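Local coordinates for protein vascular endothelial cadherin (Gallus gallus, PDB 3PPE) that mediates calcium-dependent, homophilic adhesion between endothelial cells, here through its two outermost extracellular cadherin domains, the first of which exchanges strands in a domain-swapped dimer, at residues 7-12 against 55-60; 35-40 against 46-51; 19-24 against 90-95; 74-77 against 82-85. All blocks are in the same frame, centred on the assembly; numbering follows the deposited sequence. Where two conformers were deposited one is given.

Contact 1: 7-12 against 55-60; sequences MHIREE and IYAFER. With CA (calcium ion), chain C; CA (calcium ion), chain E.
Met7 lays its thioether end across the tip of Ile55: CE comes within 3.7 Å of Ile55 CD1, and SD rests on the same methyl. The chain beyond Met7 CG is extended (chi2 -172°), which carries the sulfur and its methyl over to Ile55, and the two side chains cross at about a right angle. Two residues further on, in the conformer given, Ile9 CD1 reaches Ala57 CB at 3.6 Å, a long side chain set against a short one. No hydrogen bond joins these strands; Met7 and Ile9 make their backbone bonds to strand 82-95, and Val21 packs against both Ile9 and Ala57.

Past the strand ends the contact turns polar. The carboxylate of Glu12 is divided: OE1 binds a calcium ion at 2.5 Å, while OE2 makes a salt bridge to Arg60 NH2, with carboxylate and guanidinium planes 27° apart. The modelled length of that bridge is unusually short and its exact value is doubtful. Glu11 spans two metals, OE1 bound to the same calcium as Glu12 at 2.4 Å and OE2 to a second calcium at 2.3 Å. Asp62, Glu64 and Asp99 help to hold the first ion; Glu64, Asp96, Ile97, Asp99 and Asp132 complete the protein ligands of the second. Apolar sandwich packing thus runs directly into the calcium-binding linker between successive cadherin domains.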
loop_
_atom_site.group_PDB
_atom_site.type_symbol
_atom_site.label_atom_id
_atom_site.label_comp_id
_atom_site.label_asym_id
_atom_site.label_seq_id
_atom_site.Cartn_x
_atom_site.Cartn_y
_atom_site.Cartn_z
ATOM N N MET A 7 -0.209 -9.217 3.073
ATOM C CA MET A 7 -0.318 -7.771 2.925
ATOM C C MET A 7 0.786 -7.194 3.801
ATOM O O MET A 7 1.249 -7.850 4.731
ATOM C CB MET A 7 -1.687 -7.264 3.404
ATOM C CG MET A 7 -2.876 -7.852 2.629
ATOM S SD MET A 7 -4.405 -7.061 3.063
ATOM C CE MET A 7 -5.538 -8.058 2.098
ATOM N N HIS A 8 1.212 -5.970 3.495
ATOM C CA HIS A 8 2.310 -5.321 4.220
ATOM C C HIS A 8 1.878 -3.928 4.509
ATOM O O HIS A 8 1.328 -3.243 3.659
ATOM C CB HIS A 8 3.624 -5.293 3.396
ATOM C CG HIS A 8 4.051 -6.640 2.943
ATOM N ND1 HIS A 8 3.534 -7.234 1.806
ATOM C CD2 HIS A 8 4.874 -7.555 3.512
ATOM C CE1 HIS A 8 4.034 -8.453 1.683
ATOM N NE2 HIS A 8 4.848 -8.673 2.706
ATOM N N ILE A 9 2.127 -3.539 5.740
ATOM C CA ILE A 9 1.896 -2.168 6.188
ATOM C C ILE A 9 3.060 -1.725 7.081
ATOM O O ILE A 9 3.516 -2.455 7.944
ATOM C CB ILE A 9 0.528 -1.989 6.904
ATOM C CG1 ILE A 9 0.392 -0.560 7.458
ATOM C CG2 ILE A 9 0.297 -3.076 7.984
ATOM C CD1 ILE A 9 -1.014 -0.146 7.867
ATOM N N ARG A 10 3.555 -0.523 6.819
ATOM C CA ARG A 10 4.663 0.059 7.555
ATOM C C ARG A 10 4.286 0.358 8.995
ATOM O O ARG A 10 3.179 0.817 9.266
ATOM C CB ARG A 10 5.097 1.337 6.817
ATOM C CG ARG A 10 6.563 1.715 7.022
ATOM C CD ARG A 10 6.986 2.927 6.170
ATOM N NE ARG A 10 6.453 4.210 6.655
ATOM C CZ ARG A 10 5.517 4.956 6.053
ATOM N NH1 ARG A 10 4.947 4.565 4.905
ATOM N NH2 ARG A 10 5.135 6.108 6.613
ATOM N N GLU A 11 5.195 0.109 9.947
ATOM C CA GLU A 11 4.929 0.486 11.329
ATOM C C GLU A 11 5.116 1.970 11.520
ATOM O O GLU A 11 5.793 2.626 10.720
ATOM C CB GLU A 11 5.846 -0.270 12.305
ATOM C CG GLU A 11 7.331 0.066 12.081
ATOM C CD GLU A 11 8.225 -0.311 13.252
ATOM O OE1 GLU A 11 7.749 -0.341 14.413
ATOM O OE2 GLU A 11 9.417 -0.568 12.999
ATOM N N GLU A 12 4.494 2.491 12.585
ATOM C CA GLU A 12 4.736 3.875 13.082
ATOM C C GLU A 12 4.344 4.986 12.081
ATOM O O GLU A 12 4.962 6.047 12.018
ATOM C CB GLU A 12 6.209 4.049 13.523
ATOM C CG GLU A 12 6.763 2.931 14.416
ATOM C CD GLU A 12 6.172 2.864 15.822
ATOM O OE1 GLU A 12 6.693 2.053 16.617
ATOM O OE2 GLU A 12 5.201 3.562 16.177
ATOM N N ILE A 55 -8.549 -3.257 2.933
ATOM C CA ILE A 55 -8.380 -3.361 4.372
ATOM C C ILE A 55 -7.573 -2.163 4.787
ATOM O O ILE A 55 -6.611 -1.782 4.104
ATOM C CB ILE A 55 -7.659 -4.677 4.779
ATOM C CG1 ILE A 55 -8.532 -5.874 4.378
ATOM C CG2 ILE A 55 -7.342 -4.692 6.307
ATOM C CD1 ILE A 55 -7.958 -7.215 4.822
ATOM N N TYR A 56 -8.032 -1.527 5.853
ATOM C CA TYR A 56 -7.360 -0.380 6.446
ATOM C C TYR A 56 -7.014 -0.676 7.883
ATOM O O TYR A 56 -7.693 -1.482 8.519
ATOM C CB TYR A 56 -8.267 0.854 6.379
ATOM C CG TYR A 56 -8.237 1.549 5.043
ATOM C CD1 TYR A 56 -8.973 1.070 3.975
ATOM C CD2 TYR A 56 -7.501 2.712 4.861
ATOM C CE1 TYR A 56 -8.949 1.707 2.742
ATOM C CE2 TYR A 56 -7.480 3.361 3.638
ATOM C CZ TYR A 56 -8.184 2.852 2.587
ATOM O OH TYR A 56 -8.163 3.519 1.373
ATOM N N ALA A 57 -5.966 -0.021 8.378
ATOM C CA ALA A 57 -5.565 -0.092 9.780
ATOM C C ALA A 57 -6.031 1.165 10.507
ATOM O O ALA A 57 -5.859 2.281 10.006
ATOM C CB ALA A 57 -3.999 -0.200 9.894
ATOM N N PHE A 58 -6.550 0.969 11.719
ATOM C CA PHE A 58 -7.187 2.046 12.498
ATOM C C PHE A 58 -6.415 2.412 13.770
ATOM O O PHE A 58 -6.900 3.169 14.607
ATOM C CB PHE A 58 -8.657 1.707 12.795
ATOM C CG PHE A 58 -9.538 1.879 11.600
ATOM C CD1 PHE A 58 -9.511 0.952 10.564
ATOM C CD2 PHE A 58 -10.357 2.992 11.472
ATOM C CE1 PHE A 58 -10.298 1.127 9.431
ATOM C CE2 PHE A 58 -11.153 3.156 10.339
ATOM C CZ PHE A 58 -11.121 2.224 9.322
ATOM N N GLU A 59 -5.211 1.846 13.881
ATOM C CA GLU A 59 -4.228 2.243 14.872
ATOM C C GLU A 59 -2.892 2.302 14.188
ATOM O O GLU A 59 -2.652 1.605 13.194
ATOM C CB GLU A 59 -4.089 1.206 15.986
ATOM C CG GLU A 59 -5.317 1.033 16.808
ATOM C CD GLU A 59 -5.104 0.069 17.923
ATOM O OE1 GLU A 59 -6.109 -0.246 18.575
ATOM O OE2 GLU A 59 -3.959 -0.374 18.146
ATOM N N ARG A 60 -2.017 3.133 14.741
ATOM C CA ARG A 60 -0.603 3.092 14.410
ATOM C C ARG A 60 -0.029 1.801 14.992
ATOM O O ARG A 60 -0.404 1.381 16.101
ATOM C CB ARG A 60 0.128 4.282 15.012
ATOM C CG ARG A 60 -0.193 5.582 14.334
ATOM C CD ARG A 60 0.630 6.691 14.952
ATOM N NE ARG A 60 2.053 6.334 14.911
ATOM C CZ ARG A 60 2.792 5.957 15.953
ATOM N NH1 ARG A 60 2.287 5.885 17.188
ATOM N NH2 ARG A 60 4.061 5.667 15.754
HETATM CA CA CA C . 8.610 0.439 16.462
HETATM CA CA CA E . 11.483 -0.973 14.007
HETATM O O HOH W 1 9.867 0.977 18.510
#

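Contact 2: 35-40 against 46-51; sequences YIIEGE and FKVQGY
Ile37 is the bump of this face, and the backbone around Phe46 is the hollow it enters. Its CD1 drops to 3.5 Å from Phe46 O and lies beside Phe46 CB, while CG2 bears on Val48 CG2 at 4.0 Å. CG1 is wedged between the backbone N and the carbonyl carbon (chi1 57°), which aims CD1 at Phe46 and leaves CG2 for the valine. Val48 in turn sets both methyls against Tyr35 O, CG1 at 4.0 Å, and also approaches Tyr35 CB. An alanine in place of Ile37 would probably leave a gap between the strands over Phe46 and deprive Val48 CG2 of its apolar partner. At the two ends carbonyls meet ring edges: Tyr51 O lies in the plane of the Tyr35 ring, 3.9 Å from CE1, and Glu40 O faces Phe46 CD1. The strands run antiparallel at 174° with axes 7.5 Å apart and no hydrogen bond between them, as expected of strands in facing sheets. Leu24 packs on both Tyr35 and Ile37; strand 68-77 bonds to 35-39 along its edge, and strand 54-57 flanks 46-49 in the other sheet.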
loop_
_atom_site.group_PDB
_atom_site.type_symbol
_atom_site.label_atom_id
_atom_site.label_comp_id
_atom_site.label_asym_id
_atom_site.label_seq_id
_atom_site.Cartn_x
_atom_site.Cartn_y
_atom_site.Cartn_z
ATOM N N TYR A 35 -16.917 -8.886 1.516
ATOM C CA TYR A 35 -15.697 -9.379 2.120
ATOM C C TYR A 35 -15.800 -9.242 3.631
ATOM O O TYR A 35 -16.158 -8.184 4.142
ATOM C CB TYR A 35 -14.485 -8.591 1.597
ATOM C CG TYR A 35 -14.202 -8.787 0.137
ATOM C CD1 TYR A 35 -14.672 -7.887 -0.814
ATOM C CD2 TYR A 35 -13.434 -9.867 -0.310
ATOM C CE1 TYR A 35 -14.393 -8.061 -2.175
ATOM C CE2 TYR A 35 -13.152 -10.048 -1.688
ATOM C CZ TYR A 35 -13.641 -9.159 -2.604
ATOM O OH TYR A 35 -13.358 -9.333 -3.954
ATOM N N ILE A 36 -15.530 -10.343 4.337
ATOM C CA ILE A 36 -15.600 -10.412 5.802
ATOM C C ILE A 36 -14.263 -10.967 6.266
ATOM O O ILE A 36 -13.689 -11.850 5.609
ATOM C CB ILE A 36 -16.733 -11.352 6.285
ATOM C CG1 ILE A 36 -18.089 -10.949 5.675
ATOM C CG2 ILE A 36 -16.865 -11.329 7.800
ATOM C CD1 ILE A 36 -18.543 -9.495 6.015
ATOM N N ILE A 37 -13.732 -10.428 7.361
ATOM C CA ILE A 37 -12.489 -10.963 7.938
ATOM C C ILE A 37 -12.640 -11.385 9.390
ATOM O O ILE A 37 -13.502 -10.881 10.087
ATOM C CB ILE A 37 -11.277 -9.958 7.779
ATOM C CG1 ILE A 37 -11.612 -8.590 8.413
ATOM C CG2 ILE A 37 -10.943 -9.783 6.315
ATOM C CD1 ILE A 37 -10.383 -7.551 8.454
ATOM N N GLU A 38 -11.770 -12.312 9.831
ATOM C CA GLU A 38 -11.686 -12.741 11.194
ATOM C C GLU A 38 -10.207 -12.902 11.467
ATOM O O GLU A 38 -9.411 -12.850 10.544
ATOM C CB GLU A 38 -12.380 -14.101 11.381
ATOM C CG GLU A 38 -11.649 -15.235 10.720
ATOM C CD GLU A 38 -12.285 -16.620 10.952
ATOM O OE1 GLU A 38 -12.163 -17.179 12.061
ATOM O OE2 GLU A 38 -12.864 -17.161 9.995
ATOM N N GLY A 39 -9.847 -13.089 12.733
ATOM C CA GLY A 39 -8.478 -13.437 13.109
ATOM C C GLY A 39 -7.868 -12.322 13.944
ATOM O O GLY A 39 -8.599 -11.538 14.581
ATOM N N GLU A 40 -6.533 -12.220 13.922
ATOM C CA GLU A 40 -5.815 -11.354 14.877
ATOM C C GLU A 40 -6.044 -9.865 14.616
ATOM O O GLU A 40 -5.643 -9.348 13.573
ATOM C CB GLU A 40 -4.305 -11.668 14.881
ATOM C CG GLU A 40 -3.973 -13.069 15.399
ATOM C CD GLU A 40 -2.449 -13.265 15.495
ATOM O OE1 GLU A 40 -1.930 -13.337 16.633
ATOM O OE2 GLU A 40 -1.791 -13.270 14.447
ATOM N N PHE A 46 -7.863 -3.796 12.079
ATOM C CA PHE A 46 -7.951 -3.946 10.642
ATOM C C PHE A 46 -9.412 -4.058 10.272
ATOM O O PHE A 46 -10.126 -4.903 10.798
ATOM C CB PHE A 46 -7.185 -5.198 10.212
ATOM C CG PHE A 46 -5.734 -5.123 10.550
ATOM C CD1 PHE A 46 -5.201 -5.937 11.530
ATOM C CD2 PHE A 46 -4.907 -4.206 9.903
ATOM C CE1 PHE A 46 -3.854 -5.846 11.856
ATOM C CE2 PHE A 46 -3.561 -4.089 10.244
ATOM C CZ PHE A 46 -3.043 -4.916 11.234
ATOM N N LYS A 47 -9.866 -3.179 9.402
ATOM C CA LYS A 47 -11.257 -3.237 8.979
ATOM C C LYS A 47 -11.354 -3.167 7.468
ATOM O O LYS A 47 -10.608 -2.418 6.814
ATOM C CB LYS A 47 -12.086 -2.103 9.604
ATOM C CG LYS A 47 -12.004 -2.010 11.124
ATOM C CD LYS A 47 -12.790 -0.806 11.626
ATOM C CE LYS A 47 -12.600 -0.634 13.114
ATOM N NZ LYS A 47 -13.632 0.288 13.654
ATOM N N VAL A 48 -12.308 -3.920 6.931
ATOM C CA VAL A 48 -12.656 -3.843 5.519
ATOM C C VAL A 48 -13.399 -2.549 5.220
ATOM O O VAL A 48 -14.190 -2.059 6.022
ATOM C CB VAL A 48 -13.527 -5.064 5.073
ATOM C CG1 VAL A 48 -14.041 -4.866 3.637
ATOM C CG2 VAL A 48 -12.731 -6.349 5.150
ATOM N N GLN A 49 -13.135 -1.991 4.043
ATOM C CA GLN A 49 -13.723 -0.717 3.648
ATOM C C GLN A 49 -14.102 -0.719 2.172
ATOM O O GLN A 49 -13.240 -0.614 1.299
ATOM C CB GLN A 49 -12.758 0.432 3.944
ATOM C CG GLN A 49 -12.444 0.617 5.419
ATOM C CD GLN A 49 -13.667 0.987 6.234
ATOM O OE1 GLN A 49 -14.440 1.861 5.841
ATOM N NE2 GLN A 49 -13.846 0.323 7.372
ATOM N N GLY A 50 -15.397 -0.838 1.899
ATOM C CA GLY A 50 -15.871 -1.642 0.787
ATOM C C GLY A 50 -16.426 -0.797 -0.344
ATOM O O GLY A 50 -16.622 0.409 -0.192
ATOM N N TYR A 51 -16.680 -1.437 -1.483
ATOM C CA TYR A 51 -17.080 -2.838 -1.503
ATOM C C TYR A 51 -16.026 -3.703 -2.186
ATOM O O TYR A 51 -16.342 -4.744 -2.762
ATOM C CB TYR A 51 -18.429 -2.999 -2.207
ATOM C CG TYR A 51 -19.583 -2.351 -1.476
ATOM C CD1 TYR A 51 -20.215 -3.000 -0.423
ATOM C CD2 TYR A 51 -20.040 -1.091 -1.837
ATOM C CE1 TYR A 51 -21.269 -2.412 0.249
ATOM C CE2 TYR A 51 -21.095 -0.496 -1.172
ATOM C CZ TYR A 51 -21.706 -1.159 -0.130
ATOM O OH TYR A 51 -22.755 -0.570 0.536
#

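Contact 3: 19-24 against 90-95; sequences HHVGKL and FIIKVS
Ile92 and Val21 meet in the interior of the EC1 beta sandwich, where strand 90-95 of one sheet faces strand 19-23 of the other. Starting at Ile92 CB, which stands 4.6 Å from Val21 CG1 and so does not quite touch it, the side chain forks. The CG2 branch presses on Val21 CG1 at 3.7 Å, the tightest approach between the two segments. Along the other branch CG1 and then CD1 pass the same methyl, each at 4.1 Å, so that one valine methyl is held in the crook of the isoleucine. Beyond it, CD1 packs on the ring of Phe46. The two side chains cross at about a right angle.

Further along, Leu24 CD2 sits over one face of the Phe90 ring, displaced toward the rim and 4.1 Å from CE1. Phe90 has CG lodged between its backbone N and carbonyl carbon (chi1 69°), which sends the ring inward to receive the leucine. Trp4 of the second subunit packs against both Leu24 and Phe90, so this end of the core also belongs to the dimer interface.

Val21 and Gly22 both face Ile55, a classic beta bulge in strand 19-23. Next along the strand, Lys23 NZ bonds Asp52 O and Thr25 OG1. That same NZ bonds to Leu24 O at 2.8 Å, approaching 29° out of the carbonyl plane.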
loop_
_atom_site.group_PDB
_atom_site.type_symbol
_atom_site.label_atom_id
_atom_site.label_comp_id
_atom_site.label_asym_id
_atom_site.label_seq_id
_atom_site.Cartn_x
_atom_site.Cartn_y
_atom_site.Cartn_z
ATOM N N HIS A 19 -5.126 3.863 7.758
ATOM C CA HIS A 19 -4.031 3.632 6.799
ATOM C C HIS A 19 -4.269 2.400 5.955
ATOM O O HIS A 19 -4.596 1.355 6.461
ATOM C CB HIS A 19 -2.690 3.485 7.541
ATOM C CG HIS A 19 -2.330 4.667 8.399
ATOM N ND1 HIS A 19 -1.780 4.524 9.653
ATOM C CD2 HIS A 19 -2.472 6.006 8.196
ATOM C CE1 HIS A 19 -1.575 5.719 10.183
ATOM N NE2 HIS A 19 -2.006 6.638 9.328
ATOM N N HIS A 20 -4.072 2.528 4.665
ATOM C CA HIS A 20 -4.385 1.462 3.740
ATOM C C HIS A 20 -3.376 0.335 3.906
ATOM O O HIS A 20 -2.150 0.566 3.875
ATOM C CB HIS A 20 -4.362 1.957 2.298
ATOM C CG HIS A 20 -4.796 0.913 1.309
ATOM N ND1 HIS A 20 -6.096 0.469 1.219
ATOM C CD2 HIS A 20 -4.103 0.199 0.393
ATOM C CE1 HIS A 20 -6.199 -0.431 0.260
ATOM N NE2 HIS A 20 -5.003 -0.623 -0.250
ATOM N N VAL A 21 -3.910 -0.872 4.105
ATOM C CA VAL A 21 -3.105 -2.086 4.319
ATOM C C VAL A 21 -2.928 -2.851 3.002
ATOM O O VAL A 21 -1.826 -3.234 2.656
ATOM C CB VAL A 21 -3.731 -3.021 5.391
ATOM C CG1 VAL A 21 -2.954 -4.381 5.480
ATOM C CG2 VAL A 21 -3.759 -2.318 6.761
ATOM N N GLY A 22 -4.024 -3.118 2.296
ATOM C CA GLY A 22 -3.960 -3.937 1.093
ATOM C C GLY A 22 -5.362 -4.266 0.616
ATOM O O GLY A 22 -6.336 -3.661 1.090
ATOM N N LYS A 23 -5.489 -5.219 -0.303
ATOM C CA LYS A 23 -6.808 -5.487 -0.876
ATOM C C LYS A 23 -7.057 -6.953 -1.086
ATOM O O LYS A 23 -6.224 -7.645 -1.631
ATOM C CB LYS A 23 -7.008 -4.685 -2.185
ATOM C CG LYS A 23 -8.429 -4.746 -2.761
ATOM C CD LYS A 23 -8.443 -4.327 -4.231
ATOM C CE LYS A 23 -9.778 -4.697 -4.927
ATOM N NZ LYS A 23 -10.257 -6.168 -4.917
ATOM N N LEU A 24 -8.219 -7.420 -0.648
ATOM C CA LEU A 24 -8.655 -8.776 -0.932
ATOM C C LEU A 24 -9.294 -8.851 -2.299
ATOM O O LEU A 24 -9.965 -7.912 -2.699
ATOM C CB LEU A 24 -9.700 -9.213 0.108
ATOM C CG LEU A 24 -9.218 -9.342 1.566
ATOM C CD1 LEU A 24 -10.464 -9.575 2.448
ATOM C CD2 LEU A 24 -8.232 -10.510 1.649
ATOM N N PHE A 90 -4.437 -15.526 5.423
ATOM C CA PHE A 90 -3.412 -14.621 4.949
ATOM C C PHE A 90 -2.731 -13.977 6.142
ATOM O O PHE A 90 -3.218 -14.057 7.286
ATOM C CB PHE A 90 -3.974 -13.589 3.929
ATOM C CG PHE A 90 -4.925 -12.553 4.517
ATOM C CD1 PHE A 90 -6.261 -12.864 4.772
ATOM C CD2 PHE A 90 -4.473 -11.262 4.778
ATOM C CE1 PHE A 90 -7.142 -11.909 5.311
ATOM C CE2 PHE A 90 -5.318 -10.297 5.304
ATOM C CZ PHE A 90 -6.661 -10.613 5.594
ATOM N N ILE A 91 -1.599 -13.337 5.885
ATOM C CA ILE A 91 -0.884 -12.650 6.958
ATOM C C ILE A 91 -0.715 -11.193 6.568
ATOM O O ILE A 91 -0.365 -10.883 5.432
ATOM C CB ILE A 91 0.483 -13.350 7.265
ATOM C CG1 ILE A 91 0.213 -14.716 7.933
ATOM C CG2 ILE A 91 1.395 -12.444 8.124
ATOM C CD1 ILE A 91 1.457 -15.718 8.057
ATOM N N ILE A 92 -1.028 -10.310 7.510
ATOM C CA ILE A 92 -0.685 -8.907 7.392
ATOM C C ILE A 92 0.672 -8.758 8.110
ATOM O O ILE A 92 0.762 -8.968 9.317
ATOM C CB ILE A 92 -1.771 -7.976 8.044
ATOM C CG1 ILE A 92 -3.123 -8.043 7.272
ATOM C CG2 ILE A 92 -1.238 -6.530 8.026
ATOM C CD1 ILE A 92 -4.278 -7.320 8.006
ATOM N N LYS A 93 1.705 -8.402 7.353
ATOM C CA LYS A 93 3.090 -8.241 7.873
ATOM C C LYS A 93 3.321 -6.780 8.180
ATOM O O LYS A 93 2.980 -5.937 7.365
ATOM C CB LYS A 93 4.084 -8.642 6.779
ATOM C CG LYS A 93 4.093 -10.133 6.478
ATOM C CD LYS A 93 5.182 -10.851 7.283
ATOM C CE LYS A 93 5.125 -12.380 7.082
ATOM N NZ LYS A 93 6.094 -13.050 8.007
ATOM N N VAL A 94 3.893 -6.466 9.350
ATOM C CA VAL A 94 4.216 -5.056 9.694
ATOM C C VAL A 94 5.672 -4.848 9.277
ATOM O O VAL A 94 6.565 -5.507 9.816
ATOM C CB VAL A 94 4.023 -4.748 11.214
ATOM C CG1 VAL A 94 4.278 -3.226 11.560
ATOM C CG2 VAL A 94 2.578 -5.167 11.678
ATOM N N SER A 95 5.896 -3.935 8.344
ATOM C CA SER A 95 7.218 -3.659 7.759
ATOM C C SER A 95 8.001 -2.760 8.700
ATOM O O SER A 95 7.493 -1.769 9.175
ATOM C CB SER A 95 7.073 -2.943 6.406
ATOM O OG SER A 95 6.190 -3.678 5.573
#

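Contact 4: 74-77 against 82-85; sequences HIID and RSLE
Leu84 N gives its hydrogen to Ile75 O at 2.9 Å, the N-H...O angle being 162°. Asp77 N makes the companion bond to Arg82 O, also 2.9 Å. Arg82 O takes a weaker CA-H...O contact from Ile76 CA at 3.5 Å as well. Between the two bonds stand Ile76 and Ser83, an antiparallel non-hydrogen-bonded pair, with Ile76 CD1 lying against the serine side chain. Arg82 N finds its acceptor in Asn80 OD1, within the turn.

Side-chain polar atoms are served mostly from elsewhere. A water joins His74 ND1, 2.8 Å away, to Ser83 OG at 2.7 Å, and it lies in the plane of the imidazole at its edge; NE2 of that ring is bonded to Glu38 OE2. Asp77 OD1 makes a salt bridge to Arg79 and takes a hydrogen bond from Asn30.

Leu84 supplies apolar cover beside these bonds. Its CB packs on Ile75 CG2 at 3.8 Å and its CD1 on Asp77 CB at 3.7 Å. A glycine in place of Leu84 would probably open a gap against Ile75 CG2 and Asp77 CB.

Glu85 OE2 bonds Ser26 OG and the N-terminal Asp1 N of the second subunit, and its side chain packs on Trp2 of that subunit. Through Glu85 the hairpin of strands 68-77 and 82-95 borders the site that takes the N-terminal strand of the partner, as in the strand-swapped dimers of classical cadherins.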
loop_
_atom_site.group_PDB
_atom_site.type_symbol
_atom_site.label_atom_id
_atom_site.label_comp_id
_atom_site.label_asym_id
_atom_site.label_seq_id
_atom_site.Cartn_x
_atom_site.Cartn_y
_atom_site.Cartn_z
ATOM N N HIS A 74 -13.254 -14.121 4.017
ATOM C CA HIS A 74 -14.396 -14.777 3.392
ATOM C C HIS A 74 -15.042 -13.879 2.341
ATOM O O HIS A 74 -14.590 -12.757 2.108
ATOM C CB HIS A 74 -15.429 -15.177 4.446
ATOM C CG HIS A 74 -14.826 -15.732 5.701
ATOM N ND1 HIS A 74 -15.095 -17.006 6.155
ATOM C CD2 HIS A 74 -13.970 -15.186 6.597
ATOM C CE1 HIS A 74 -14.430 -17.220 7.277
ATOM N NE2 HIS A 74 -13.740 -16.132 7.566
ATOM N N ILE A 75 -16.098 -14.379 1.709
ATOM C CA ILE A 75 -16.976 -13.541 0.903
ATOM C C ILE A 75 -18.414 -14.049 0.945
ATOM O O ILE A 75 -18.689 -15.190 0.576
ATOM C CB ILE A 75 -16.506 -13.476 -0.563
ATOM C CG1 ILE A 75 -17.312 -12.430 -1.335
ATOM C CG2 ILE A 75 -16.628 -14.842 -1.221
ATOM C CD1 ILE A 75 -16.727 -12.084 -2.688
ATOM N N ILE A 76 -19.326 -13.193 1.394
ATOM C CA ILE A 76 -20.622 -13.643 1.886
ATOM C C ILE A 76 -21.763 -12.982 1.119
ATOM O O ILE A 76 -21.753 -11.772 0.896
ATOM C CB ILE A 76 -20.789 -13.352 3.388
ATOM C CG1 ILE A 76 -19.664 -14.011 4.189
ATOM C CG2 ILE A 76 -22.149 -13.830 3.876
ATOM C CD1 ILE A 76 -19.596 -15.513 4.020
ATOM N N ASP A 77 -22.744 -13.784 0.718
ATOM C CA ASP A 77 -23.993 -13.258 0.182
ATOM C C ASP A 77 -24.838 -12.618 1.277
ATOM O O ASP A 77 -25.378 -13.309 2.142
ATOM C CB ASP A 77 -24.786 -14.367 -0.514
ATOM C CG ASP A 77 -25.856 -13.824 -1.441
ATOM O OD1 ASP A 77 -26.074 -14.423 -2.515
ATOM O OD2 ASP A 77 -26.481 -12.800 -1.093
ATOM N N ARG A 82 -25.034 -16.822 2.969
ATOM C CA ARG A 82 -24.303 -17.965 2.434
ATOM C C ARG A 82 -22.846 -17.608 2.163
ATOM O O ARG A 82 -22.547 -16.546 1.618
ATOM C CB ARG A 82 -24.967 -18.472 1.153
ATOM C CG ARG A 82 -24.308 -19.707 0.559
ATOM C CD ARG A 82 -25.079 -20.219 -0.646
ATOM N NE ARG A 82 -24.330 -20.051 -1.887
ATOM C CZ ARG A 82 -23.348 -20.855 -2.281
ATOM N NH1 ARG A 82 -22.992 -21.888 -1.531
ATOM N NH2 ARG A 82 -22.720 -20.626 -3.427
ATOM N N SER A 83 -21.941 -18.504 2.548
ATOM C CA SER A 83 -20.539 -18.390 2.164
ATOM C C SER A 83 -20.336 -18.772 0.702
ATOM O O SER A 83 -20.684 -19.877 0.284
ATOM C CB SER A 83 -19.665 -19.267 3.063
ATOM O OG SER A 83 -19.699 -18.814 4.405
ATOM N N LEU A 84 -19.770 -17.852 -0.072
ATOM C CA LEU A 84 -19.642 -18.034 -1.491
ATOM C C LEU A 84 -18.278 -18.658 -1.886
ATOM O O LEU A 84 -18.137 -19.194 -2.974
ATOM C CB LEU A 84 -19.844 -16.677 -2.161
ATOM C CG LEU A 84 -21.233 -16.147 -2.589
ATOM C CD1 LEU A 84 -22.513 -16.858 -2.031
ATOM C CD2 LEU A 84 -21.321 -14.656 -2.479
ATOM N N GLU A 85 -17.298 -18.618 -0.987
ATOM C CA GLU A 85 -15.975 -19.158 -1.227
ATOM C C GLU A 85 -15.514 -19.905 -0.007
ATOM O O GLU A 85 -16.009 -19.636 1.089
ATOM C CB GLU A 85 -14.959 -18.008 -1.433
ATOM C CG GLU A 85 -15.191 -17.165 -2.690
ATOM C CD GLU A 85 -14.469 -17.726 -3.907
ATOM O OE1 GLU A 85 -14.282 -18.953 -3.983
ATOM O OE2 GLU A 85 -14.102 -16.928 -4.786
HETATM O O HOH W 2 -17.061 -18.343 4.711
#

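In the fold
All four contacts belong to EC1. Contacts 1, 2 and 3 join its two sheets, whereas contact 4 ties neighbouring strands within one of them. Contacts 1 and 3 lie closest, centres about 7 Å apart, and are stitched together by Met7 O to Lys93 N and by His19 O to Ala57 N. Contact 2 continues the same core, Phe46 packing on Val21, with its side chain about 14 Å from a bound calcium. Contact 4 sits about 25 Å from contact 1 between centres but is coupled to contact 2 through Ile36 and His74. The domain thus has calcium at the contact 1 end, while contacts 1, 3 and 4, and Tyr35 of contact 2, touch the second subunit.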